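Local coordinates for UTP--glucose-1-phosphate uridylyltransferase YngB (Bacillus subtilis, PDB 7O2N), which catalyses the formation of UDP-glucose from UTP and glucose-1-phosphate, supplying glycolipid synthesis and wall teichoic acid glucosylation in anaerobically fermenting cells, at residues V136-A141 against L247-R252; A46-E51 against P140-L145; G131-V136 against M204-L209; Y40-A45 against D95-H100. All blocks are in the same frame, centred on the assembly; numbering follows the deposited sequence.

Interaction 1: residues V136-A141 against L247-R252; sequences VSETPA and LLEGNR
The carboxylate of Glu249 reaches across to the loop that follows strand 133-136 and takes two consecutive backbone N-H groups, one on each oxygen. Glu138 N donates to Glu249 OE2 at 2.8 Å and Thr139 N to Glu249 OE1 at 3.2 Å; in both bonds the acceptor uses its syn lone pair, the side facing the other oxygen. A bend at chi2 (-114°) turns the acid group toward this loop, where OE2 also lies against Ser137 CB at 3.4 Å. Val136 and Asn251 carry the other half of the contact as an antiparallel hydrogen-bonded pair: Val136 N reaches Asn251 O at 2.9 Å, and Asn251 N returns a bond to Val136 O at 2.8 Å. Their side chains lie on the same face of this small two-stranded sheet, formed by strands 133-136 and 251-254. With CG1 of Val136 opposite its own backbone N (chi1 -168°), CG2 stands beside that N and comes within 4.1 Å of Asn251 O. Between the two grips the chains draw close, Ser137 CA and Gly250 CA being 4.2 Å apart. Behind them, Gln144 ties both loops by accepting from Glu249 N and donating to Thr139 O. The contact is thus mainly polar and backbone-directed: peptide N-H groups, with no basic side chain among the partners across it, hold the Glu249 carboxylate. These N-H groups may partly offset repulsion from the nearby Glu138 carboxylate, whose OE2 lies 4.8 Å from Glu249 OE2.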
loop_
_atom_site.group_PDB
_atom_site.type_symbol
_atom_site.label_atom_id
_atom_site.label_comp_id
_atom_site.label_asym_id
_atom_site.label_seq_id
_atom_site.Cartn_x
_atom_site.Cartn_y
_atom_site.Cartn_z
ATOM N N VAL A 136 7.754 -18.214 2.163
ATOM C CA VAL A 136 9.114 -18.055 2.642
ATOM C C VAL A 136 9.697 -19.450 2.814
ATOM O O VAL A 136 9.112 -20.268 3.526
ATOM C CB VAL A 136 9.123 -17.243 3.949
ATOM C CG1 VAL A 136 10.530 -16.806 4.335
ATOM C CG2 VAL A 136 8.209 -16.025 3.841
ATOM N N SER A 137 10.826 -19.700 2.126
ATOM C CA SER A 137 11.318 -21.045 1.856
ATOM C C SER A 137 12.840 -21.059 1.738
ATOM O O SER A 137 13.425 -20.081 1.298
ATOM C CB SER A 137 10.703 -21.590 0.600
ATOM O OG SER A 137 9.298 -21.573 0.703
ATOM N N GLU A 138 13.461 -22.191 2.093
ATOM C CA GLU A 138 14.886 -22.373 1.851
ATOM C C GLU A 138 15.095 -22.557 0.348
ATOM O O GLU A 138 16.038 -22.041 -0.252
ATOM C CB GLU A 138 15.427 -23.551 2.668
ATOM C CG GLU A 138 15.234 -23.380 4.161
ATOM C CD GLU A 138 15.886 -24.471 4.988
ATOM O OE1 GLU A 138 16.709 -24.134 5.857
ATOM O OE2 GLU A 138 15.563 -25.654 4.766
ATOM N N THR A 139 14.178 -23.311 -0.252
ATOM C CA THR A 139 14.087 -23.515 -1.679
ATOM C C THR A 139 12.840 -22.786 -2.195
ATOM O O THR A 139 11.711 -23.125 -1.822
ATOM C CB THR A 139 13.994 -25.026 -1.891
ATOM O OG1 THR A 139 15.310 -25.536 -1.719
ATOM C CG2 THR A 139 13.437 -25.447 -3.230
ATOM N N PRO A 140 12.986 -21.791 -3.103
ATOM C CA PRO A 140 11.837 -21.035 -3.600
ATOM C C PRO A 140 10.750 -21.975 -4.107
ATOM O O PRO A 140 11.032 -22.965 -4.790
ATOM C CB PRO A 140 12.423 -20.221 -4.762
ATOM C CG PRO A 140 13.885 -20.080 -4.424
ATOM C CD PRO A 140 14.246 -21.382 -3.741
ATOM N N ALA A 141 9.505 -21.636 -3.751
ATOM C CA ALA A 141 8.374 -22.538 -3.926
ATOM C C ALA A 141 8.349 -23.139 -5.329
ATOM O O ALA A 141 8.276 -24.357 -5.461
ATOM C CB ALA A 141 7.088 -21.821 -3.602
ATOM N N LEU A 247 4.241 -31.334 -2.402
ATOM C CA LEU A 247 3.987 -30.678 -1.131
ATOM C C LEU A 247 5.098 -29.653 -0.942
ATOM O O LEU A 247 6.269 -29.947 -1.163
ATOM C CB LEU A 247 3.976 -31.709 -0.003
ATOM C CG LEU A 247 3.387 -31.234 1.329
ATOM C CD1 LEU A 247 1.865 -31.400 1.404
ATOM C CD2 LEU A 247 4.073 -31.950 2.481
ATOM N N LEU A 248 4.704 -28.429 -0.593
ATOM C CA LEU A 248 5.628 -27.315 -0.592
ATOM C C LEU A 248 6.212 -27.124 0.803
ATOM O O LEU A 248 5.487 -27.083 1.800
ATOM C CB LEU A 248 4.866 -26.069 -1.044
ATOM C CG LEU A 248 4.416 -26.072 -2.503
ATOM C CD1 LEU A 248 3.290 -25.081 -2.729
ATOM C CD2 LEU A 248 5.581 -25.759 -3.416
ATOM N N GLU A 249 7.519 -26.881 0.835
ATOM C CA GLU A 249 8.285 -26.828 2.061
ATOM C C GLU A 249 7.936 -25.611 2.919
ATOM O O GLU A 249 7.754 -25.770 4.127
ATOM C CB GLU A 249 9.774 -27.033 1.777
ATOM C CG GLU A 249 10.694 -26.292 2.729
ATOM C CD GLU A 249 11.522 -25.176 2.113
ATOM O OE1 GLU A 249 12.167 -25.419 1.075
ATOM O OE2 GLU A 249 11.540 -24.079 2.690
ATOM N N GLY A 250 7.828 -24.414 2.333
ATOM C CA GLY A 250 7.952 -23.197 3.139
ATOM C C GLY A 250 6.713 -22.748 3.931
ATOM O O GLY A 250 5.684 -23.429 3.993
ATOM N N ASN A 251 6.818 -21.541 4.501
ATOM C CA ASN A 251 5.754 -20.915 5.273
ATOM C C ASN A 251 4.941 -19.978 4.402
ATOM O O ASN A 251 5.512 -19.117 3.731
ATOM C CB ASN A 251 6.289 -20.074 6.425
ATOM C CG ASN A 251 6.557 -20.930 7.639
ATOM O OD1 ASN A 251 5.695 -21.721 8.039
ATOM N ND2 ASN A 251 7.759 -20.817 8.186
ATOM N N ARG A 252 3.612 -20.128 4.465
ATOM C CA ARG A 252 2.730 -19.543 3.468
ATOM C C ARG A 252 1.814 -18.454 4.044
ATOM O O ARG A 252 1.024 -18.698 4.954
ATOM C CB ARG A 252 1.912 -20.655 2.819
ATOM C CG ARG A 252 0.698 -20.122 2.086
ATOM C CD ARG A 252 -0.004 -21.167 1.268
ATOM N NE ARG A 252 -1.163 -20.451 0.757
ATOM C CZ ARG A 252 -2.358 -20.477 1.335
ATOM N NH1 ARG A 252 -2.533 -21.232 2.416
ATOM N NH2 ARG A 252 -3.356 -19.778 0.806
#

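Interaction 2: residues A46-E51 against P140-L145; sequences AESGIE and PALRQL
Ser48 and Arg143 make the polar part of this contact, where the end of helix 37-47 meets the beginning of helix 141-152. The bond from Arg143 N to Ser48 OG is short at 2.7 Å but weak, because the N-H points well off the oxygen (121°). The same hydroxyl has a second, also weak, bond to Glu44 O, in the last turn of helix 37-47. The hydroxyl lies beside its own backbone N (chi1 -80°), a turn that directs it at the incoming helix. Carbon contacts lie beside it: Ser48 OG is 3.3 Å from Leu142 CB and 3.6 Å from Pro140 CB. Leu142 CD2 rests on Ile50 CG1 and on Ser48 CB, both at 3.8 Å, and the Leu142 and Ile50 side chains cross at about a right angle. Pro140 CG lies 4.0 Å from Glu47 CB. Arg143 passes Ser48 with its aliphatic part, CD standing 3.8 Å from Ser48 O, while its guanidinium forms a salt bridge with Asp147. With an alanine at Leu142, Ile50 CG1 and Ser48 CB would probably lose the CD2 methyl that packs on both, opening a gap between the helix ends. Gly49, with a phi of 86°, ends the first helix in a Schellman motif. Between these two segments the one hydrogen bond is weak, so packing does most of the joining; Glu44 OE2 adds a further weak bond to Leu142 N.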
loop_
_atom_site.group_PDB
_atom_site.type_symbol
_atom_site.label_atom_id
_atom_site.label_comp_id
_atom_site.label_asym_id
_atom_site.label_seq_id
_atom_site.Cartn_x
_atom_site.Cartn_y
_atom_site.Cartn_z
ATOM N N ALA A 46 12.354 -15.416 -10.367
ATOM C CA ALA A 46 13.753 -15.180 -10.688
ATOM C C ALA A 46 14.646 -16.204 -9.987
ATOM O O ALA A 46 15.439 -16.878 -10.644
ATOM C CB ALA A 46 14.155 -13.758 -10.378
ATOM N N GLU A 47 14.501 -16.350 -8.662
ATOM C CA GLU A 47 15.367 -17.238 -7.901
ATOM C C GLU A 47 15.068 -18.709 -8.199
ATOM O O GLU A 47 15.899 -19.559 -7.914
ATOM C CB GLU A 47 15.297 -16.918 -6.415
ATOM C CG GLU A 47 15.680 -15.482 -6.118
ATOM C CD GLU A 47 15.183 -14.992 -4.768
ATOM O OE1 GLU A 47 14.672 -15.848 -3.994
ATOM O OE2 GLU A 47 15.295 -13.762 -4.492
ATOM N N SER A 48 13.888 -19.017 -8.746
ATOM C CA SER A 48 13.577 -20.358 -9.227
ATOM C C SER A 48 14.285 -20.629 -10.558
ATOM O O SER A 48 14.138 -21.712 -11.134
ATOM C CB SER A 48 12.073 -20.571 -9.393
ATOM O OG SER A 48 11.439 -20.855 -8.156
ATOM N N GLY A 49 14.982 -19.607 -11.077
ATOM C CA GLY A 49 15.672 -19.687 -12.357
ATOM C C GLY A 49 14.809 -19.360 -13.582
ATOM O O GLY A 49 15.172 -19.731 -14.689
ATOM N N ILE A 50 13.682 -18.658 -13.408
ATOM C CA ILE A 50 12.922 -18.186 -14.557
ATOM C C ILE A 50 13.596 -16.943 -15.116
ATOM O O ILE A 50 14.016 -16.062 -14.369
ATOM C CB ILE A 50 11.442 -17.925 -14.216
ATOM C CG1 ILE A 50 10.762 -19.195 -13.703
ATOM C CG2 ILE A 50 10.701 -17.335 -15.411
ATOM C CD1 ILE A 50 10.965 -20.376 -14.596
ATOM N N GLU A 51 13.701 -16.886 -16.449
ATOM C CA GLU A 51 14.378 -15.771 -17.096
ATOM C C GLU A 51 13.367 -14.849 -17.796
ATOM O O GLU A 51 13.663 -13.679 -17.993
ATOM C CB GLU A 51 15.551 -16.275 -17.941
ATOM C CG GLU A 51 15.328 -17.676 -18.507
ATOM C CD GLU A 51 16.457 -18.332 -19.294
ATOM O OE1 GLU A 51 17.641 -18.038 -19.002
ATOM O OE2 GLU A 51 16.147 -19.165 -20.189
ATOM N N PRO A 140 12.986 -21.791 -3.103
ATOM C CA PRO A 140 11.837 -21.035 -3.600
ATOM C C PRO A 140 10.750 -21.975 -4.107
ATOM O O PRO A 140 11.032 -22.965 -4.790
ATOM C CB PRO A 140 12.423 -20.221 -4.762
ATOM C CG PRO A 140 13.885 -20.080 -4.424
ATOM C CD PRO A 140 14.246 -21.382 -3.741
ATOM N N ALA A 141 9.505 -21.636 -3.751
ATOM C CA ALA A 141 8.374 -22.538 -3.926
ATOM C C ALA A 141 8.349 -23.139 -5.329
ATOM O O ALA A 141 8.276 -24.357 -5.461
ATOM C CB ALA A 141 7.088 -21.821 -3.602
ATOM N N LEU A 142 8.404 -22.284 -6.367
ATOM C CA LEU A 142 8.275 -22.737 -7.749
ATOM C C LEU A 142 9.396 -23.704 -8.130
ATOM O O LEU A 142 9.120 -24.709 -8.785
ATOM C CB LEU A 142 8.235 -21.534 -8.694
ATOM C CG LEU A 142 8.270 -21.848 -10.186
ATOM C CD1 LEU A 142 6.931 -22.415 -10.634
ATOM C CD2 LEU A 142 8.601 -20.578 -10.963
ATOM N N ARG A 143 10.639 -23.391 -7.714
ATOM C CA ARG A 143 11.791 -24.249 -7.955
ATOM C C ARG A 143 11.458 -25.693 -7.597
ATOM O O ARG A 143 11.891 -26.607 -8.278
ATOM C CB ARG A 143 12.949 -23.874 -7.030
ATOM C CG ARG A 143 14.216 -24.669 -7.296
ATOM C CD ARG A 143 15.111 -23.752 -8.089
ATOM N NE ARG A 143 16.242 -24.430 -8.697
ATOM C CZ ARG A 143 16.146 -25.435 -9.560
ATOM N NH1 ARG A 143 14.966 -25.900 -9.920
ATOM N NH2 ARG A 143 17.239 -25.958 -10.079
ATOM N N GLN A 144 10.706 -25.869 -6.500
ATOM C CA GLN A 144 10.345 -27.170 -5.970
ATOM C C GLN A 144 9.409 -27.903 -6.926
ATOM O O GLN A 144 9.545 -29.116 -7.070
ATOM C CB GLN A 144 9.707 -27.031 -4.587
ATOM C CG GLN A 144 10.577 -26.345 -3.532
ATOM C CD GLN A 144 9.836 -26.164 -2.225
ATOM O OE1 GLN A 144 8.815 -26.819 -1.962
ATOM N NE2 GLN A 144 10.328 -25.251 -1.392
ATOM N N LEU A 145 8.469 -27.178 -7.557
ATOM C CA LEU A 145 7.582 -27.743 -8.571
ATOM C C LEU A 145 8.387 -28.174 -9.791
ATOM O O LEU A 145 8.050 -29.177 -10.432
ATOM C CB LEU A 145 6.577 -26.685 -9.030
ATOM C CG LEU A 145 5.269 -26.618 -8.261
ATOM C CD1 LEU A 145 5.398 -25.577 -7.169
ATOM C CD2 LEU A 145 4.131 -26.247 -9.195
#

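Interaction 3: residues G131-V136 against M204-L209; sequences GDDIMV and MGRYVL
Asp133 OD1 is gripped by two nitrogens of the Arg206 guanidinium. NH2 gives the stronger bond, 2.6 Å to Asp133 OD1 and nearly straight at 160°, meeting the oxygen on its syn side; NH1 adds a weak bond to the same oxygen at 3.1 Å. A further weak bond joins Arg206 NH1 to Asp133 OD2 at 3.3 Å. The two side chains come from opposite directions; the carboxylate meets the guanidinium at its edge, the planes nearly coplanar at 24°. Met135 covers one face, its CG 3.4 Å from Arg206 CZ. An extended run from CG to NE carries the guanidinium across, and NE forms a salt bridge with Glu44, so two acids share this buried positive charge. A leucine in place of Arg206 would probably leave buried Asp133 and its neighbour Glu44 without their common counter-charge. Arg252 gives Asp133 only a long, weak ion pair. The salt bridge links strand 133-136, paired with strand 251-254, to strand 206-210 of the large mixed sheet, while Ala141 and Leu145 of helix 141-152 pack against the Arg206 side chain.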
loop_
_atom_site.group_PDB
_atom_site.type_symbol
_atom_site.label_atom_id
_atom_site.label_comp_id
_atom_site.label_asym_id
_atom_site.label_seq_id
_atom_site.Cartn_x
_atom_site.Cartn_y
_atom_site.Cartn_z
ATOM N N GLY A 131 -1.108 -14.829 -7.915
ATOM C CA GLY A 131 -0.323 -14.192 -6.874
ATOM C C GLY A 131 -1.050 -14.132 -5.543
ATOM O O GLY A 131 -1.287 -13.034 -5.052
ATOM N N ASP A 132 -1.378 -15.286 -4.959
ATOM C CA ASP A 132 -2.367 -15.217 -3.896
ATOM C C ASP A 132 -1.757 -15.505 -2.530
ATOM O O ASP A 132 -2.452 -15.446 -1.518
ATOM C CB ASP A 132 -3.726 -15.852 -4.229
ATOM C CG ASP A 132 -3.668 -17.278 -4.726
ATOM O OD1 ASP A 132 -2.651 -17.959 -4.445
ATOM O OD2 ASP A 132 -4.656 -17.699 -5.381
ATOM N N ASP A 133 -0.445 -15.727 -2.498
ATOM C CA ASP A 133 0.214 -15.970 -1.227
ATOM C C ASP A 133 1.697 -15.644 -1.369
ATOM O O ASP A 133 2.237 -15.709 -2.464
ATOM C CB ASP A 133 -0.049 -17.415 -0.773
ATOM C CG ASP A 133 0.586 -18.459 -1.687
ATOM O OD1 ASP A 133 1.824 -18.466 -1.762
ATOM O OD2 ASP A 133 -0.161 -19.207 -2.364
ATOM N N ILE A 134 2.374 -15.340 -0.265
ATOM C CA ILE A 134 3.829 -15.321 -0.308
ATOM C C ILE A 134 4.336 -16.557 0.435
ATOM O O ILE A 134 3.776 -16.936 1.452
ATOM C CB ILE A 134 4.378 -13.980 0.229
ATOM C CG1 ILE A 134 4.039 -12.828 -0.728
ATOM C CG2 ILE A 134 5.859 -14.042 0.592
ATOM C CD1 ILE A 134 3.830 -11.460 -0.054
ATOM N N MET A 135 5.361 -17.209 -0.123
ATOM C CA MET A 135 6.018 -18.360 0.472
ATOM C C MET A 135 7.421 -17.947 0.898
ATOM O O MET A 135 8.186 -17.395 0.106
ATOM C CB MET A 135 6.149 -19.481 -0.554
ATOM C CG MET A 135 4.846 -20.165 -0.876
ATOM S SD MET A 135 4.595 -21.732 -0.026
ATOM C CE MET A 135 5.491 -21.376 1.481
ATOM N N VAL A 136 7.754 -18.214 2.163
ATOM C CA VAL A 136 9.114 -18.055 2.642
ATOM C C VAL A 136 9.697 -19.450 2.814
ATOM O O VAL A 136 9.112 -20.268 3.526
ATOM C CB VAL A 136 9.123 -17.243 3.949
ATOM C CG1 VAL A 136 10.530 -16.806 4.335
ATOM C CG2 VAL A 136 8.209 -16.025 3.841
ATOM N N MET A 204 -1.834 -24.242 -4.466
ATOM C CA MET A 204 -1.469 -22.924 -3.970
ATOM C C MET A 204 -0.938 -22.032 -5.096
ATOM O O MET A 204 0.226 -21.605 -5.048
ATOM C CB MET A 204 -0.455 -23.028 -2.821
ATOM C CG MET A 204 -0.884 -23.995 -1.713
ATOM S SD MET A 204 -2.128 -23.368 -0.536
ATOM C CE MET A 204 -3.222 -22.463 -1.629
ATOM N N GLY A 205 -1.820 -21.771 -6.087
ATOM C CA GLY A 205 -1.557 -21.014 -7.306
ATOM C C GLY A 205 -0.114 -21.106 -7.811
ATOM O O GLY A 205 0.519 -20.106 -8.137
ATOM N N ARG A 206 0.419 -22.327 -7.853
ATOM C CA ARG A 206 1.676 -22.608 -8.528
ATOM C C ARG A 206 1.435 -23.791 -9.458
ATOM O O ARG A 206 0.753 -24.736 -9.076
ATOM C CB ARG A 206 2.785 -22.825 -7.504
ATOM C CG ARG A 206 3.094 -21.560 -6.731
ATOM C CD ARG A 206 4.269 -21.718 -5.785
ATOM N NE ARG A 206 4.440 -20.523 -4.966
ATOM C CZ ARG A 206 3.559 -20.072 -4.063
ATOM N NH1 ARG A 206 2.397 -20.687 -3.858
ATOM N NH2 ARG A 206 3.850 -18.975 -3.386
ATOM N N TYR A 207 1.893 -23.667 -10.711
ATOM C CA TYR A 207 1.769 -24.731 -11.699
ATOM C C TYR A 207 3.008 -24.734 -12.587
ATOM O O TYR A 207 3.575 -23.681 -12.840
ATOM C CB TYR A 207 0.548 -24.540 -12.595
ATOM C CG TYR A 207 -0.765 -24.291 -11.908
ATOM C CD1 TYR A 207 -1.033 -23.103 -11.233
ATOM C CD2 TYR A 207 -1.805 -25.205 -12.027
ATOM C CE1 TYR A 207 -2.271 -22.859 -10.643
ATOM C CE2 TYR A 207 -3.058 -24.970 -11.470
ATOM C CZ TYR A 207 -3.289 -23.798 -10.762
ATOM O OH TYR A 207 -4.517 -23.570 -10.212
ATOM N N VAL A 208 3.432 -25.930 -13.007
ATOM C CA VAL A 208 4.252 -26.086 -14.188
ATOM C C VAL A 208 3.430 -26.866 -15.213
ATOM O O VAL A 208 2.749 -27.823 -14.865
ATOM C CB VAL A 208 5.603 -26.723 -13.845
ATOM C CG1 VAL A 208 6.386 -27.103 -15.088
ATOM C CG2 VAL A 208 6.423 -25.764 -13.008
ATOM N N LEU A 209 3.427 -26.388 -16.466
ATOM C CA LEU A 209 2.561 -26.934 -17.500
ATOM C C LEU A 209 3.336 -27.238 -18.782
ATOM O O LEU A 209 4.455 -26.759 -18.994
ATOM C CB LEU A 209 1.430 -25.939 -17.781
ATOM C CG LEU A 209 0.474 -25.679 -16.626
ATOM C CD1 LEU A 209 -0.716 -24.864 -17.116
ATOM C CD2 LEU A 209 0.008 -26.992 -16.011
#

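Interaction 4: residues Y40-A45 against D95-H100; sequences YIVEEA and DLANIH
Helix 37-47 is the connection of a beta-alpha-beta crossover between the parallel strands 6-11 and 52-57, in the Rossmann-like part of this GT-A-type nucleotidyltransferase fold, and Val42 and Glu43 on it meet the chain that leads into the next parallel strand, 98-103. The contact is apolar, and no hydrogen bond spans it. Val42 sends a single methyl, CG1, into a group of three side chains: it approaches Leu96 CB at 3.7 Å, Ile99 CD1 at 4.2 Å and, more loosely, Ala97 CB at 4.5 Å. With CG1 anti to the backbone N (chi1 172°), this methyl, rather than CG2, is the one that meets the 95-100 segment. Leu96 straddles two successive helix residues with its branches. Its CD1 stands 4.2 Å from Val42 CG1, whereas its CD2 touches Glu43 CG at 3.6 Å. Glu43 therefore contributes its aliphatic stem here; its carboxylate is engaged by a salt bridge to Lys35 and a hydrogen bond from Gln39, one on each oxygen. Phe68, from a loop, packs against both Val42 and Leu96. Ile53 of strand 52-57 touches Val42 and Ala97, and Ile9 of strand 6-11 also meets Val42. The helix thus packs on strands 6-11 and 52-57 and reaches the entrance of strand 98-103, which pairs in parallel with 52-57.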
loop_
_atom_site.group_PDB
_atom_site.type_symbol
_atom_site.label_atom_id
_atom_site.label_comp_id
_atom_site.label_asym_id
_atom_site.label_seq_id
_atom_site.Cartn_x
_atom_site.Cartn_y
_atom_site.Cartn_z
ATOM N N TYR A 40 7.175 -9.663 -5.153
ATOM C CA TYR A 40 7.441 -10.925 -4.476
ATOM C C TYR A 40 7.343 -12.059 -5.494
ATOM O O TYR A 40 8.159 -12.965 -5.470
ATOM C CB TYR A 40 6.561 -11.118 -3.233
ATOM C CG TYR A 40 6.858 -10.244 -2.033
ATOM C CD1 TYR A 40 7.755 -10.636 -1.050
ATOM C CD2 TYR A 40 6.198 -9.042 -1.850
ATOM C CE1 TYR A 40 8.027 -9.840 0.049
ATOM C CE2 TYR A 40 6.432 -8.245 -0.746
ATOM C CZ TYR A 40 7.354 -8.641 0.204
ATOM O OH TYR A 40 7.580 -7.831 1.282
ATOM N N ILE A 41 6.362 -11.980 -6.404
ATOM C CA ILE A 41 6.094 -13.058 -7.340
ATOM C C ILE A 41 7.231 -13.162 -8.348
ATOM O O ILE A 41 7.732 -14.260 -8.595
ATOM C CB ILE A 41 4.758 -12.880 -8.068
ATOM C CG1 ILE A 41 3.618 -12.550 -7.102
ATOM C CG2 ILE A 41 4.484 -14.131 -8.874
ATOM C CD1 ILE A 41 2.308 -12.209 -7.774
ATOM N N VAL A 42 7.633 -12.018 -8.914
ATOM C CA VAL A 42 8.773 -11.988 -9.818
ATOM C C VAL A 42 10.044 -12.484 -9.118
ATOM O O VAL A 42 10.881 -13.122 -9.746
ATOM C CB VAL A 42 8.977 -10.595 -10.444
ATOM C CG1 VAL A 42 10.281 -10.514 -11.234
ATOM C CG2 VAL A 42 7.796 -10.241 -11.329
ATOM N N GLU A 43 10.192 -12.189 -7.819
ATOM C CA GLU A 43 11.339 -12.642 -7.049
ATOM C C GLU A 43 11.341 -14.157 -6.887
ATOM O O GLU A 43 12.344 -14.801 -7.130
ATOM C CB GLU A 43 11.424 -11.877 -5.743
ATOM C CG GLU A 43 12.177 -10.575 -5.948
ATOM C CD GLU A 43 12.068 -9.597 -4.799
ATOM O OE1 GLU A 43 11.310 -9.879 -3.853
ATOM O OE2 GLU A 43 12.736 -8.562 -4.841
ATOM N N GLU A 44 10.196 -14.734 -6.536
ATOM C CA GLU A 44 10.075 -16.182 -6.517
ATOM C C GLU A 44 10.609 -16.741 -7.834
ATOM O O GLU A 44 11.563 -17.517 -7.829
ATOM C CB GLU A 44 8.636 -16.611 -6.248
ATOM C CG GLU A 44 8.543 -18.031 -5.726
ATOM C CD GLU A 44 7.127 -18.531 -5.477
ATOM O OE1 GLU A 44 6.365 -17.884 -4.698
ATOM O OE2 GLU A 44 6.785 -19.578 -6.038
ATOM N N ALA A 45 10.019 -16.282 -8.942
ATOM C CA ALA A 45 10.323 -16.786 -10.272
ATOM C C ALA A 45 11.806 -16.609 -10.606
ATOM O O ALA A 45 12.448 -17.547 -11.077
ATOM C CB ALA A 45 9.438 -16.130 -11.307
ATOM N N ASP A 95 16.138 -5.726 -13.013
ATOM C CA ASP A 95 17.023 -6.739 -13.574
ATOM C C ASP A 95 16.590 -8.160 -13.216
ATOM O O ASP A 95 17.177 -9.135 -13.678
ATOM C CB ASP A 95 18.489 -6.462 -13.236
ATOM C CG ASP A 95 19.215 -5.703 -14.335
ATOM O OD1 ASP A 95 20.219 -5.029 -14.010
ATOM O OD2 ASP A 95 18.773 -5.798 -15.512
ATOM N N LEU A 96 15.529 -8.294 -12.425
ATOM C CA LEU A 96 15.130 -9.610 -11.955
ATOM C C LEU A 96 14.900 -10.578 -13.110
ATOM O O LEU A 96 15.327 -11.714 -13.045
ATOM C CB LEU A 96 13.870 -9.451 -11.106
ATOM C CG LEU A 96 14.104 -8.760 -9.773
ATOM C CD1 LEU A 96 12.939 -7.864 -9.431
ATOM C CD2 LEU A 96 14.297 -9.807 -8.700
ATOM N N ALA A 97 14.182 -10.153 -14.144
ATOM C CA ALA A 97 13.807 -11.056 -15.225
ATOM C C ALA A 97 13.454 -10.201 -16.428
ATOM O O ALA A 97 13.441 -8.982 -16.316
ATOM C CB ALA A 97 12.623 -11.894 -14.813
ATOM N N ASN A 98 13.195 -10.828 -17.574
ATOM C CA ASN A 98 12.761 -10.067 -18.732
ATOM C C ASN A 98 11.244 -10.065 -18.712
ATOM O O ASN A 98 10.636 -11.120 -18.908
ATOM C CB ASN A 98 13.250 -10.675 -20.049
ATOM C CG ASN A 98 14.754 -10.777 -20.164
ATOM O OD1 ASN A 98 15.486 -9.865 -19.762
ATOM N ND2 ASN A 98 15.210 -11.883 -20.728
ATOM N N ILE A 99 10.664 -8.881 -18.471
ATOM C CA ILE A 99 9.243 -8.795 -18.202
ATOM C C ILE A 99 8.511 -8.371 -19.470
ATOM O O ILE A 99 8.694 -7.246 -19.928
ATOM C CB ILE A 99 8.977 -7.812 -17.052
ATOM C CG1 ILE A 99 9.893 -8.036 -15.852
ATOM C CG2 ILE A 99 7.523 -7.880 -16.635
ATOM C CD1 ILE A 99 9.777 -9.404 -15.237
ATOM N N HIS A 100 7.667 -9.266 -19.992
ATOM C CA HIS A 100 6.824 -8.985 -21.149
ATOM C C HIS A 100 5.385 -8.734 -20.689
ATOM O O HIS A 100 4.997 -9.247 -19.649
ATOM C CB HIS A 100 6.890 -10.174 -22.122
ATOM C CG HIS A 100 8.279 -10.554 -22.521
ATOM N ND1 HIS A 100 9.270 -10.823 -21.604
ATOM C CD2 HIS A 100 8.851 -10.709 -23.729
ATOM C CE1 HIS A 100 10.390 -11.110 -22.227
ATOM N NE2 HIS A 100 10.156 -11.058 -23.531
#

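In the fold
From the N terminus, interaction 4 opens on helix 37-47 and closes the first loop at strand 98-103. Interaction 2 starts on the end of the same helix, inside that loop, and closes at helix 141-152, so the two cross. Interaction 3 opens at 131-136, before interaction 2 has closed, and runs to strand 206-210; interaction 1 opens within it and closes last, at 247-252, crossing it in turn. Interactions 1 and 2 share Pro140 and Ala141, and none nests within another. Interaction 4 is complete before 3 and 1 begin, yet interactions 3 and 4 still touch where helix 37-47 meets strand 206-210. Together they tie helices 37-47 and 141-152 and the small two-stranded sheet to the large mixed sheet.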